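Local coordinates for protein aminopeptidase N (Francisella tularensis subsp. tularensis, PDB 5DLL) that uses a zinc ion to cleave amino acids from the N-termini of peptides as an M1-family aminopeptidase, probably helping to degrade intracellular peptides, at residues T135-R138 with K139-Y142; E669-A672 with K673-L676; N721-Q724 with V725-N728; A584-N587 with D588-N592. All coordinates share one frame; numbering follows the deposited sequence.

Contact 1: residues T135-R138 with K139-Y142. With NA (sodium ion), chain R.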
loop_
_atom_site.group_PDB
_atom_site.type_symbol
_atom_site.label_atom_id
_atom_site.label_comp_id
_atom_site.label_asym_id
_atom_site.label_seq_id
_atom_site.Cartn_x
_atom_site.Cartn_y
_atom_site.Cartn_z
ATOM N N THR A 135 17.592 4.134 -9.788
ATOM C CA THR A 135 18.904 4.370 -10.412
ATOM C C THR A 135 19.435 5.791 -10.167
ATOM O O THR A 135 20.081 6.383 -11.028
ATOM C CB THR A 135 18.839 4.094 -11.934
ATOM O OG1 THR A 135 17.817 4.904 -12.530
ATOM C CG2 THR A 135 18.544 2.613 -12.212
ATOM N N GLY A 136 19.186 6.322 -8.978
ATOM C CA GLY A 136 19.622 7.667 -8.628
ATOM C C GLY A 136 21.036 7.762 -8.089
ATOM O O GLY A 136 21.541 8.860 -7.898
ATOM N N PHE A 137 21.688 6.632 -7.828
ATOM C CA PHE A 137 23.048 6.677 -7.279
ATOM C C PHE A 137 24.071 7.070 -8.331
ATOM O O PHE A 137 25.051 7.746 -8.016
ATOM C CB PHE A 137 23.453 5.347 -6.639
ATOM C CG PHE A 137 24.784 5.403 -5.929
ATOM C CD1 PHE A 137 24.909 6.076 -4.724
ATOM C CD2 PHE A 137 25.907 4.788 -6.466
ATOM C CE1 PHE A 137 26.124 6.136 -4.065
ATOM C CE2 PHE A 137 27.122 4.844 -5.809
ATOM C CZ PHE A 137 27.233 5.518 -4.608
ATOM N N ARG A 138 23.846 6.651 -9.577
ATOM C CA ARG A 138 24.713 7.045 -10.695
ATOM C C ARG A 138 24.822 8.564 -10.879
ATOM O O ARG A 138 25.811 9.038 -11.424
ATOM C CB ARG A 138 24.255 6.389 -12.001
ATOM C CG ARG A 138 22.903 6.859 -12.520
ATOM C CD ARG A 138 22.485 6.078 -13.755
ATOM N NE ARG A 138 22.265 4.662 -13.459
ATOM C CZ ARG A 138 21.950 3.736 -14.363
ATOM N NH1 ARG A 138 21.811 4.060 -15.642
ATOM N NH2 ARG A 138 21.772 2.472 -13.987
ATOM N N LYS A 139 23.818 9.315 -10.414
ATOM C CA LYS A 139 23.876 10.783 -10.381
ATOM C C LYS A 139 24.678 11.367 -9.200
ATOM O O LYS A 139 24.577 12.568 -8.919
ATOM C CB LYS A 139 22.463 11.379 -10.340
ATOM C CG LYS A 139 21.592 11.078 -11.543
ATOM C CD LYS A 139 20.348 11.952 -11.516
ATOM C CE LYS A 139 19.360 11.583 -12.613
ATOM N NZ LYS A 139 18.121 12.410 -12.542
ATOM N N ILE A 140 25.451 10.534 -8.502
ATOM C CA ILE A 140 26.256 10.990 -7.366
ATOM C C ILE A 140 27.735 10.737 -7.633
ATOM O O ILE A 140 28.556 11.637 -7.481
ATOM C CB ILE A 140 25.816 10.308 -6.054
ATOM C CG1 ILE A 140 24.355 10.664 -5.752
ATOM C CG2 ILE A 140 26.715 10.732 -4.897
ATOM C CD1 ILE A 140 23.764 9.944 -4.562
ATOM N N THR A 141 28.070 9.505 -8.004
ATOM C CA THR A 141 29.401 9.183 -8.515
ATOM C C THR A 141 29.261 7.998 -9.462
ATOM O O THR A 141 28.171 7.435 -9.591
ATOM C CB THR A 141 30.421 8.913 -7.375
ATOM O OG1 THR A 141 31.771 9.099 -7.847
ATOM C CG2 THR A 141 30.255 7.511 -6.794
ATOM N N TYR A 142 30.354 7.645 -10.133
ATOM C CA TYR A 142 30.349 6.573 -11.130
ATOM C C TYR A 142 30.338 5.217 -10.440
ATOM O O TYR A 142 31.221 4.923 -9.633
ATOM C CB TYR A 142 31.566 6.672 -12.057
ATOM C CG TYR A 142 31.476 7.763 -13.109
ATOM C CD1 TYR A 142 30.788 7.553 -14.299
ATOM C CD2 TYR A 142 32.095 8.997 -12.922
ATOM C CE1 TYR A 142 30.708 8.544 -15.267
ATOM C CE2 TYR A 142 32.020 9.992 -13.886
ATOM C CZ TYR A 142 31.328 9.761 -15.056
ATOM O OH TYR A 142 31.251 10.744 -16.019
HETATM NA NA NA R . 33.972 9.983 -7.252
#

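Contact 2: residues E669-A672 with K673-L676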
loop_
_atom_site.group_PDB
_atom_site.type_symbol
_atom_site.label_atom_id
_atom_site.label_comp_id
_atom_site.label_asym_id
_atom_site.label_seq_id
_atom_site.Cartn_x
_atom_site.Cartn_y
_atom_site.Cartn_z
ATOM N N GLU A 669 -9.491 -3.197 21.534
ATOM C CA GLU A 669 -10.864 -3.272 22.034
ATOM C C GLU A 669 -11.542 -1.904 22.015
ATOM O O GLU A 669 -12.697 -1.793 21.595
ATOM C CB GLU A 669 -10.897 -3.854 23.457
ATOM C CG GLU A 669 -12.289 -4.263 23.935
ATOM C CD GLU A 669 -12.305 -4.826 25.351
ATOM O OE1 GLU A 669 -11.221 -5.100 25.909
ATOM O OE2 GLU A 669 -13.410 -4.997 25.913
ATOM N N GLN A 670 -10.826 -0.874 22.473
ATOM C CA GLN A 670 -11.337 0.506 22.445
ATOM C C GLN A 670 -11.520 1.034 21.017
ATOM O O GLN A 670 -12.460 1.780 20.734
ATOM C CB GLN A 670 -10.419 1.446 23.238
ATOM C CG GLN A 670 -10.480 1.245 24.747
ATOM C CD GLN A 670 -11.867 1.493 25.311
ATOM O OE1 GLN A 670 -12.490 0.595 25.881
ATOM N NE2 GLN A 670 -12.367 2.711 25.136
ATOM N N ILE A 671 -10.627 0.632 20.123
ATOM C CA ILE A 671 -10.721 1.003 18.718
ATOM C C ILE A 671 -11.944 0.345 18.071
ATOM O O ILE A 671 -12.732 1.019 17.401
ATOM C CB ILE A 671 -9.425 0.630 17.960
ATOM C CG1 ILE A 671 -8.258 1.481 18.474
ATOM C CG2 ILE A 671 -9.586 0.837 16.459
ATOM C CD1 ILE A 671 -6.891 0.929 18.131
ATOM N N ALA A 672 -12.100 -0.961 18.285
ATOM C CA ALA A 672 -13.212 -1.734 17.712
ATOM C C ALA A 672 -14.570 -1.271 18.233
ATOM O O ALA A 672 -15.566 -1.309 17.507
ATOM C CB ALA A 672 -13.026 -3.216 18.004
ATOM N N LYS A 673 -14.590 -0.853 19.498
ATOM C CA LYS A 673 -15.785 -0.302 20.151
ATOM C C LYS A 673 -16.233 0.953 19.401
ATOM O O LYS A 673 -17.404 1.082 19.033
ATOM C CB LYS A 673 -15.473 0.043 21.621
ATOM C CG LYS A 673 -16.510 -0.379 22.656
ATOM C CD LYS A 673 -15.845 -0.576 24.020
ATOM C CE LYS A 673 -16.795 -0.409 25.204
ATOM N NZ LYS A 673 -17.639 -1.600 25.510
ATOM N N ARG A 674 -15.276 1.850 19.155
ATOM C CA ARG A 674 -15.535 3.149 18.521
ATOM C C ARG A 674 -16.095 3.069 17.107
ATOM O O ARG A 674 -16.814 3.971 16.672
ATOM C CB ARG A 674 -14.261 4.002 18.491
ATOM C CG ARG A 674 -14.032 4.840 19.737
ATOM C CD ARG A 674 -12.885 5.817 19.537
ATOM N NE ARG A 674 -11.598 5.128 19.459
ATOM C CZ ARG A 674 -10.851 4.777 20.506
ATOM N NH1 ARG A 674 -11.243 5.046 21.747
ATOM N NH2 ARG A 674 -9.693 4.153 20.312
ATOM N N LYS A 675 -15.758 2.017 16.372
ATOM C CA LYS A 675 -16.256 1.907 15.005
ATOM C C LYS A 675 -17.608 1.206 14.930
ATOM O O LYS A 675 -18.447 1.599 14.122
ATOM C CB LYS A 675 -15.229 1.291 14.053
ATOM C CG LYS A 675 -14.703 -0.085 14.411
ATOM C CD LYS A 675 -13.670 -0.533 13.386
ATOM C CE LYS A 675 -12.408 0.324 13.422
ATOM N NZ LYS A 675 -11.337 -0.203 12.535
ATOM N N LEU A 676 -17.839 0.201 15.773
ATOM C CA LEU A 676 -19.185 -0.370 15.888
ATOM C C LEU A 676 -20.151 0.696 16.400
ATOM O O LEU A 676 -21.293 0.782 15.940
ATOM C CB LEU A 676 -19.219 -1.584 16.819
ATOM C CG LEU A 676 -20.600 -2.254 16.911
ATOM C CD1 LEU A 676 -21.013 -2.811 15.557
ATOM C CD2 LEU A 676 -20.644 -3.347 17.965
#

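Contact 3: residues N721-Q724 with V725-N728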
loop_
_atom_site.group_PDB
_atom_site.type_symbol
_atom_site.label_atom_id
_atom_site.label_comp_id
_atom_site.label_asym_id
_atom_site.label_seq_id
_atom_site.Cartn_x
_atom_site.Cartn_y
_atom_site.Cartn_z
ATOM N N ASN A 721 -31.322 15.899 7.945
ATOM C CA ASN A 721 -32.156 16.514 6.909
ATOM C C ASN A 721 -32.523 17.964 7.217
ATOM O O ASN A 721 -33.127 18.640 6.383
ATOM C CB ASN A 721 -33.426 15.692 6.686
ATOM C CG ASN A 721 -33.129 14.279 6.222
ATOM O OD1 ASN A 721 -32.172 14.038 5.485
ATOM N ND2 ASN A 721 -33.950 13.336 6.652
ATOM N N ASP A 722 -32.169 18.437 8.411
ATOM C CA ASP A 722 -32.365 19.835 8.772
ATOM C C ASP A 722 -31.161 20.646 8.309
ATOM O O ASP A 722 -30.019 20.281 8.578
ATOM C CB ASP A 722 -32.554 19.980 10.283
ATOM C CG ASP A 722 -33.133 21.329 10.679
ATOM O OD1 ASP A 722 -33.908 21.911 9.889
ATOM O OD2 ASP A 722 -32.822 21.802 11.793
ATOM N N LYS A 723 -31.429 21.741 7.607
ATOM C CA LYS A 723 -30.384 22.604 7.055
ATOM C C LYS A 723 -29.561 23.276 8.157
ATOM O O LYS A 723 -28.340 23.380 8.045
ATOM C CB LYS A 723 -31.027 23.661 6.151
ATOM C CG LYS A 723 -30.058 24.522 5.357
ATOM C CD LYS A 723 -30.815 25.382 4.357
ATOM C CE LYS A 723 -29.926 26.452 3.743
ATOM N NZ LYS A 723 -28.733 25.874 3.069
ATOM N N GLN A 724 -30.245 23.727 9.210
ATOM C CA GLN A 724 -29.608 24.368 10.370
ATOM C C GLN A 724 -28.609 23.451 11.078
ATOM O O GLN A 724 -27.553 23.903 11.523
ATOM C CB GLN A 724 -30.675 24.814 11.379
ATOM C CG GLN A 724 -31.454 26.057 10.972
ATOM C CD GLN A 724 -30.789 27.354 11.411
ATOM O OE1 GLN A 724 -29.580 27.406 11.649
ATOM N NE2 GLN A 724 -31.586 28.411 11.519
ATOM N N VAL A 725 -28.959 22.172 11.188
ATOM C CA VAL A 725 -28.120 21.178 11.869
ATOM C C VAL A 725 -26.802 20.946 11.126
ATOM O O VAL A 725 -25.740 20.866 11.749
ATOM C CB VAL A 725 -28.867 19.830 12.037
ATOM C CG1 VAL A 725 -27.921 18.714 12.463
ATOM C CG2 VAL A 725 -30.002 19.977 13.042
ATOM N N ARG A 726 -26.882 20.831 9.803
ATOM C CA ARG A 726 -25.699 20.632 8.967
ATOM C C ARG A 726 -24.804 21.869 8.987
ATOM O O ARG A 726 -23.602 21.764 9.247
ATOM C CB ARG A 726 -26.105 20.292 7.528
ATOM C CG ARG A 726 -26.792 18.943 7.404
ATOM C CD ARG A 726 -27.093 18.567 5.962
ATOM N NE ARG A 726 -28.422 19.012 5.535
ATOM C CZ ARG A 726 -28.677 20.035 4.720
ATOM N NH1 ARG A 726 -27.695 20.766 4.196
ATOM N NH2 ARG A 726 -29.939 20.327 4.416
ATOM N N ASP A 727 -25.406 23.030 8.729
ATOM C CA ASP A 727 -24.681 24.304 8.668
ATOM C C ASP A 727 -23.873 24.594 9.925
ATOM O O ASP A 727 -22.713 24.993 9.841
ATOM C CB ASP A 727 -25.650 25.471 8.423
ATOM C CG ASP A 727 -26.006 25.655 6.952
ATOM O OD1 ASP A 727 -25.591 24.824 6.113
ATOM O OD2 ASP A 727 -26.705 26.646 6.637
ATOM N N ASN A 728 -24.494 24.403 11.085
ATOM C CA ASN A 728 -23.849 24.727 12.353
ATOM C C ASN A 728 -22.659 23.828 12.647
ATOM O O ASN A 728 -21.638 24.301 13.139
ATOM C CB ASN A 728 -24.852 24.663 13.505
ATOM C CG ASN A 728 -25.906 25.749 13.417
ATOM O OD1 ASN A 728 -25.959 26.508 12.449
ATOM N ND2 ASN A 728 -26.754 25.825 14.429
#

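Contact 4: residues A584-N587 with D588-N592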
loop_
_atom_site.group_PDB
_atom_site.type_symbol
_atom_site.label_atom_id
_atom_site.label_comp_id
_atom_site.label_asym_id
_atom_site.label_seq_id
_atom_site.Cartn_x
_atom_site.Cartn_y
_atom_site.Cartn_z
ATOM N N ALA A 584 -35.145 -5.951 -4.070
ATOM C CA ALA A 584 -35.956 -6.796 -3.201
ATOM C C ALA A 584 -36.139 -6.180 -1.822
ATOM O O ALA A 584 -35.295 -5.409 -1.354
ATOM C CB ALA A 584 -35.317 -8.173 -3.075
ATOM N N ASP A 585 -37.253 -6.528 -1.178
ATOM C CA ASP A 585 -37.488 -6.173 0.218
ATOM C C ASP A 585 -36.641 -7.070 1.110
ATOM O O ASP A 585 -36.064 -8.061 0.653
ATOM C CB ASP A 585 -38.973 -6.315 0.585
ATOM C CG ASP A 585 -39.838 -5.212 -0.009
ATOM O OD1 ASP A 585 -39.337 -4.080 -0.190
ATOM O OD2 ASP A 585 -41.030 -5.477 -0.279
ATOM N N LEU A 586 -36.579 -6.718 2.388
ATOM C CA LEU A 586 -35.680 -7.378 3.327
ATOM C C LEU A 586 -36.306 -8.650 3.913
ATOM O O LEU A 586 -37.403 -8.617 4.474
ATOM C CB LEU A 586 -35.292 -6.397 4.436
ATOM C CG LEU A 586 -33.940 -6.592 5.118
ATOM C CD1 LEU A 586 -32.797 -6.602 4.109
ATOM C CD2 LEU A 586 -33.738 -5.495 6.154
ATOM N N ASN A 587 -35.591 -9.764 3.778
ATOM C CA ASN A 587 -36.058 -11.072 4.238
ATOM C C ASN A 587 -36.172 -11.134 5.769
ATOM O O ASN A 587 -35.455 -10.435 6.485
ATOM C CB ASN A 587 -35.101 -12.156 3.716
ATOM C CG ASN A 587 -35.683 -13.553 3.785
ATOM O OD1 ASN A 587 -36.583 -13.837 4.575
ATOM N ND2 ASN A 587 -35.159 -14.443 2.952
ATOM N N ASP A 588 -37.077 -11.975 6.262
ATOM C CA ASP A 588 -37.292 -12.135 7.705
ATOM C C ASP A 588 -36.142 -12.919 8.361
ATOM O O ASP A 588 -35.653 -12.545 9.428
ATOM C CB ASP A 588 -38.636 -12.837 7.965
ATOM C CG ASP A 588 -39.383 -12.267 9.164
ATOM O OD1 ASP A 588 -38.987 -11.199 9.678
ATOM O OD2 ASP A 588 -40.389 -12.883 9.581
ATOM N N GLU A 589 -35.711 -13.998 7.709
ATOM C CA GLU A 589 -34.595 -14.808 8.198
ATOM C C GLU A 589 -33.277 -14.046 8.087
ATOM O O GLU A 589 -32.340 -14.305 8.846
ATOM C CB GLU A 589 -34.494 -16.132 7.430
ATOM C CG GLU A 589 -35.594 -17.135 7.759
ATOM C CD GLU A 589 -36.919 -16.820 7.080
ATOM O OE1 GLU A 589 -36.928 -16.646 5.844
ATOM O OE2 GLU A 589 -37.955 -16.750 7.780
ATOM N N PHE A 590 -33.207 -13.116 7.134
ATOM C CA PHE A 590 -32.053 -12.227 6.987
ATOM C C PHE A 590 -31.925 -11.282 8.185
ATOM O O PHE A 590 -30.858 -11.184 8.786
ATOM C CB PHE A 590 -32.159 -11.421 5.684
ATOM C CG PHE A 590 -31.034 -10.445 5.474
ATOM C CD1 PHE A 590 -29.811 -10.872 4.969
ATOM C CD2 PHE A 590 -31.197 -9.097 5.776
ATOM C CE1 PHE A 590 -28.770 -9.977 4.777
ATOM C CE2 PHE A 590 -30.161 -8.197 5.586
ATOM C CZ PHE A 590 -28.946 -8.638 5.086
ATOM N N LEU A 591 -33.014 -10.597 8.523
ATOM C CA LEU A 591 -33.045 -9.685 9.672
ATOM C C LEU A 591 -32.524 -10.317 10.965
ATOM O O LEU A 591 -31.817 -9.668 11.734
ATOM C CB LEU A 591 -34.475 -9.195 9.915
ATOM C CG LEU A 591 -35.022 -8.166 8.927
ATOM C CD1 LEU A 591 -36.542 -8.139 8.969
ATOM C CD2 LEU A 591 -34.446 -6.788 9.215
ATOM N N ASN A 592 -32.889 -11.574 11.204
ATOM C CA ASN A 592 -32.547 -12.249 12.455
ATOM C C ASN A 592 -31.106 -12.737 12.490
ATOM O O ASN A 592 -30.507 -12.802 13.563
ATOM C CB ASN A 592 -33.512 -13.405 12.731
ATOM C CG ASN A 592 -34.926 -12.929 13.012
ATOM O OD1 ASN A 592 -35.143 -12.015 13.815
ATOM N ND2 ASN A 592 -35.899 -13.546 12.352
#

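Contact 1: residues T135-R138 with K139-Y142
The carbonyl oxygen of Phe137 receives two backbone N-H groups from the residues that follow. Ile140 N gives the firmer bond, 2.9 Å from Phe137 O, although it approaches from above the carbonyl plane, 51° out of it. Thr141 N adds a weak bond to the same Phe137 O at 3.5 Å. One residue earlier, Lys139 N makes another weak bond to Gly136 O. The bond from Ile140 N to Phe137 O closes a type I beta turn with Arg138 and Lys139 at its corners, within the N-terminal domain's connection between strands 128-131 and 150-160. The two corner residues are long and charged, and their ends lead off the turn: Arg138 forms a salt bridge with Asp145. Phe137 holds CG anti to its backbone N (chi1 -174°), which brings the ring across Ile140 at roughly a right angle, with Phe137 CD1 4.0 Å from Ile140 CD1. Tyr143 and Phe199 add edge-to-face stacks to this buried ring. Thr141 suits its place by having both a methyl and a hydroxyl: CG2 approaches Phe137 CZ at 4.2 Å, while OG1 binds the sodium ion at 2.4 Å, alongside Thr106 OG1 and Val44 O.

Contact 2: residues E669-A672 with K673-L676
Arg674 runs extended through chi2 and then bends at chi3 (-69°), a fold that lays its guanidinium back over the preceding turn, against Gln670 and Ile671. The oxygen Gln670 O sits over the centre of one guanidinium face, 3.4 Å from Arg674 CZ. That same oxygen accepts the backbone hydrogen bond from Arg674 N at 3.2 Å, so one carbonyl meets both ends of the arginine. Beside it, Ile671 CG1 touches Arg674 NH2 at 3.5 Å, giving the flat group an apolar neighbour.

These residues form successive turns of helix 668-685 in the C-terminal helical domain, and the i to i+4 ladder runs through them; its most nearly linear bond is Leu676 N to Ala672 O, 171° at the hydrogen. Ala672 and Leu676, one turn apart, are both buried, and Leu676 packs on helices 605-612 and 648-658; the polar Gln670 and Arg674 are buried as well. Lys673 lies alongside Gln670, both pointing the same way, with Lys673 CD 4.0 Å from Gln670 OE1, while Lys673 NZ is hydrogen-bonded to Gln657 O. Lys675 has CG set between its backbone N and carbonyl carbon (chi1 57°), which places that methylene 3.4 Å from Ala672 O. The charge of Arg674 is used farther away: NE makes a salt bridge with Asp297, at the start of the helix that also carries the zinc ligand His309, and NH2 bonds to Ser665 O.

Contact 3: residues N721-Q724 with V725-N728
Arg726 reaches back to Lys723 across the opening turn of helix 723-736, one of the helices of the C-terminal ARM-like domain. Its CG lies beside the backbone N (chi1 -67°) and the chain bends at chi3, which turns the guanidinium back onto Lys723. One face of the guanidinium lies against the backbone of Lys723, with CA of Lys723 offset toward the rim and 3.5 Å from Arg726 NH2. Near the plane of the same group, at its edge, stands Asn721 O. An arginine suits this place because its flat head can rest on the backbone while its NE-H, at the rim, is directed to Ser720 O.

Three backbone bonds set up the turn. Arg726 N donates weakly to Asp722 O, whereas Asp727 N meets Lys723 O at 3.0 Å, with 169° at the hydrogen, and Asn728 N meets Gln724 O at 3.1 Å. Asp722 holds the N-cap position, yet its carboxylate makes no capping bond. It crosses Val725 at about a right angle instead, OD2 lying 3.6 Å from Val725 CG2. Even without that bond, a negative charge here would probably be stabilised by the N-terminal end of the helix dipole.

Opposite charges continue along the exposed side: Lys723 NZ and Asp727 OD2 are 4.2 Å apart, too far for a salt bridge but close enough for a modest attraction. Farther out, Gln690 OE1 accepts the N-H of Asn721, and the carbonyl oxygen of Ser720, just before the segment, holds Arg726 NE.

Contact 4: residues A584-N587 with D588-N592
The ring of Phe590 meets Leu586 obliquely along its CD2-CE2 bond: Leu586 CD1 is 3.4 Å from Phe590 CD2 and about as far from CE2. Two further flat groups, the Asn587 amide and the Glu589 carboxylate, stand almost perpendicular, their planes 88° apart.

Asn587 is the N-cap of helix 588-598. With CG anti to its backbone N (chi1 -164°), its amide swings over the first turn, and Asn587 OD1 accepts the N-H of Glu589 at 3.3 Å, from well above the amide plane. Asparagine suits the spot because its short side chain brings an acceptor to the N-H groups that have no preceding turn to bond with. Its other end is also engaged, since ND2 donates to Glu552. The backbone oxygen Asn587 O begins the regular ladder by accepting from Leu591 N at 3.2 Å.

Just ahead of the cap, Leu586 CD2 touches Leu591 CD2 at 3.4 Å. A contact between the residue before the N-cap and the fourth residue after it is a hydrophobic staple. Leu643 of helix 629-646 touches Leu586 as well, and Leu572 and Ile575 of helix 565-581 receive the Phe590 ring.

The chemistry divides the work: the amide oxygen satisfies the N-H of Glu589, while Leu586 of the incoming loop packs on Phe590 and Leu591 of the helix it leads into, and the apolar group extends to helices 565-581 and 629-646.

Contact 1 stands apart, in the N-terminal domain, with its centre 48 to 64 Å from the others; it is a buried turn in a loop, and the only one of the four to include a metal ligand. The other three lie in the helical C-terminal domain on three different helices. Contacts 3 and 4 both include an N-cap residue, but contact 4 has a side-chain cap and an apolar staple, whereas contact 3, at the surface, depends on backbone bonds and loosely paired charges. Contact 2 lies in its helix's first turns and is partly buried. Contacts 2 and 3 share an arginine laid back on its own helix, although the first extends to another domain and the second stays local.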